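Local coordinates for protein VipE (Legionella pneumophila subsp. pneumophila str. Philadelphia 1, PDB 4QN8) that is an effector of Legionella pneumophila whose molecular function is not established, represented here by the helical N-terminal part of the longer protein, at residues L67-T72 / K105-F110. Numbering follows the deposited sequence.
Sequences LTIGPT and KAFLAF
I69 opens the contact by setting CG2 4.2 Å from CZ of F107, the two side chains approaching at a slant. Its longer branch runs elsewhere: CG1 stands anti to the backbone N (chi1 -170°), which leaves the CG2 methyl for the ring, while I12 of helix 6-20 also packs on this side chain. At G70 the partner is backbone. The F110 ring reaches it with CE2 3.7 Å from G70 CA and CZ 3.7 Å from G70 C. G70 CA and F110 CA, 7.4 Å apart, are the nearest CA pair between the segments. F110 has CG anti to its own N (chi1 -177°), extending the ring to the backbone; V66 touches it, and H114 and F153 meet it edge-to-face. P71 adds CD, 4.1 Å from F110 CZ, the side chains crossing near a right angle. T72 secures the turn from within: its OG1 donates to I69 O (2.7 Å), lying in the plane of that carbonyl and using one of its lone pairs, and its backbone N bonds the same oxygen. With no hydrogen bond between the segments, the 3-10 turn 70-72, together with I69, packs on helix 103-114 by van der Waals contact: two apolar side-chain pairs and an aromatic ring set against the G70-P71 peptide.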
loop_
_atom_site.group_PDB
_atom_site.type_symbol
_atom_site.label_atom_id
_atom_site.label_comp_id
_atom_site.label_asym_id
_atom_site.label_seq_id
_atom_site.Cartn_x
_atom_site.Cartn_y
_atom_site.Cartn_z
ATOM N N LEU A 67 -2.980 5.795 5.701
ATOM C CA LEU A 67 -3.116 6.283 7.085
ATOM C C LEU A 67 -4.503 6.871 7.335
ATOM O O LEU A 67 -4.999 6.907 8.474
ATOM C CB LEU A 67 -2.061 7.358 7.359
ATOM C CG LEU A 67 -1.825 7.827 8.789
ATOM C CD1 LEU A 67 -1.326 6.657 9.627
ATOM C CD2 LEU A 67 -0.802 8.944 8.796
ATOM N N THR A 68 -5.131 7.317 6.256
ATOM C CA THR A 68 -6.424 7.990 6.308
ATOM C C THR A 68 -7.597 7.024 6.135
ATOM O O THR A 68 -8.584 7.090 6.880
ATOM C CB THR A 68 -6.490 9.119 5.227
ATOM O OG1 THR A 68 -5.395 10.024 5.422
ATOM C CG2 THR A 68 -7.794 9.894 5.316
ATOM N N ILE A 69 -7.496 6.125 5.157
ATOM C CA ILE A 69 -8.571 5.171 4.897
ATOM C C ILE A 69 -8.507 3.929 5.802
ATOM O O ILE A 69 -9.544 3.386 6.220
ATOM C CB ILE A 69 -8.620 4.758 3.393
ATOM C CG1 ILE A 69 -9.885 3.955 3.077
ATOM C CG2 ILE A 69 -7.409 3.939 3.001
ATOM C CD1 ILE A 69 -11.156 4.766 3.140
ATOM N N GLY A 70 -7.289 3.509 6.121
ATOM C CA GLY A 70 -7.047 2.322 6.924
ATOM C C GLY A 70 -7.841 2.249 8.212
ATOM O O GLY A 70 -8.433 1.212 8.509
ATOM N N PRO A 71 -7.842 3.337 9.001
ATOM C CA PRO A 71 -8.562 3.314 10.279
ATOM C C PRO A 71 -10.080 3.204 10.124
ATOM O O PRO A 71 -10.755 2.978 11.118
ATOM C CB PRO A 71 -8.202 4.666 10.906
ATOM C CG PRO A 71 -6.899 5.022 10.298
ATOM C CD PRO A 71 -6.998 4.538 8.879
ATOM N N THR A 72 -10.605 3.351 8.908
ATOM C CA THR A 72 -12.036 3.173 8.681
ATOM C C THR A 72 -12.411 1.723 8.351
ATOM O O THR A 72 -13.598 1.392 8.260
ATOM C CB THR A 72 -12.576 4.120 7.596
ATOM O OG1 THR A 72 -12.266 3.608 6.296
ATOM C CG2 THR A 72 -11.971 5.503 7.761
ATOM N N LYS A 105 1.709 -2.584 -1.468
ATOM C CA LYS A 105 2.746 -2.673 -0.439
ATOM C C LYS A 105 2.306 -1.935 0.829
ATOM O O LYS A 105 2.485 -2.429 1.956
ATOM C CB LYS A 105 4.096 -2.129 -0.928
ATOM C CG LYS A 105 5.120 -2.037 0.206
ATOM C CD LYS A 105 6.559 -2.081 -0.289
ATOM C CE LYS A 105 6.960 -0.781 -0.960
ATOM N NZ LYS A 105 8.363 -0.895 -1.509
ATOM N N ALA A 106 1.702 -0.768 0.658
ATOM C CA ALA A 106 1.286 0.000 1.829
ATOM C C ALA A 106 0.130 -0.637 2.597
ATOM O O ALA A 106 0.122 -0.624 3.826
ATOM C CB ALA A 106 0.961 1.433 1.470
ATOM N N PHE A 107 -0.851 -1.181 1.883
ATOM C CA PHE A 107 -1.955 -1.873 2.540
ATOM C C PHE A 107 -1.442 -3.089 3.309
ATOM O O PHE A 107 -1.868 -3.336 4.449
ATOM C CB PHE A 107 -3.003 -2.300 1.513
ATOM C CG PHE A 107 -4.228 -1.437 1.510
ATOM C CD1 PHE A 107 -4.170 -0.121 1.082
ATOM C CD2 PHE A 107 -5.437 -1.949 1.933
ATOM C CE1 PHE A 107 -5.296 0.676 1.087
ATOM C CE2 PHE A 107 -6.576 -1.157 1.938
ATOM C CZ PHE A 107 -6.496 0.164 1.519
ATOM N N LEU A 108 -0.535 -3.845 2.702
ATOM C CA LEU A 108 0.040 -5.013 3.381
ATOM C C LEU A 108 0.792 -4.589 4.640
ATOM O O LEU A 108 0.645 -5.204 5.701
ATOM C CB LEU A 108 0.967 -5.801 2.439
ATOM C CG LEU A 108 1.736 -7.011 2.990
ATOM C CD1 LEU A 108 0.793 -8.052 3.568
ATOM C CD2 LEU A 108 2.554 -7.649 1.867
ATOM N N ALA A 109 1.601 -3.537 4.520
ATOM C CA ALA A 109 2.338 -2.998 5.668
ATOM C C ALA A 109 1.413 -2.518 6.784
ATOM O O ALA A 109 1.728 -2.663 7.964
ATOM C CB ALA A 109 3.259 -1.872 5.231
ATOM N N PHE A 110 0.285 -1.931 6.416
ATOM C CA PHE A 110 -0.644 -1.419 7.412
ATOM C C PHE A 110 -1.282 -2.587 8.142
ATOM O O PHE A 110 -1.450 -2.566 9.370
ATOM C CB PHE A 110 -1.709 -0.575 6.723
ATOM C CG PHE A 110 -2.681 0.062 7.662
ATOM C CD1 PHE A 110 -2.393 1.286 8.252
ATOM C CD2 PHE A 110 -3.886 -0.556 7.950
ATOM C CE1 PHE A 110 -3.300 1.888 9.113
ATOM C CE2 PHE A 110 -4.806 0.044 8.807
ATOM C CZ PHE A 110 -4.509 1.268 9.390
#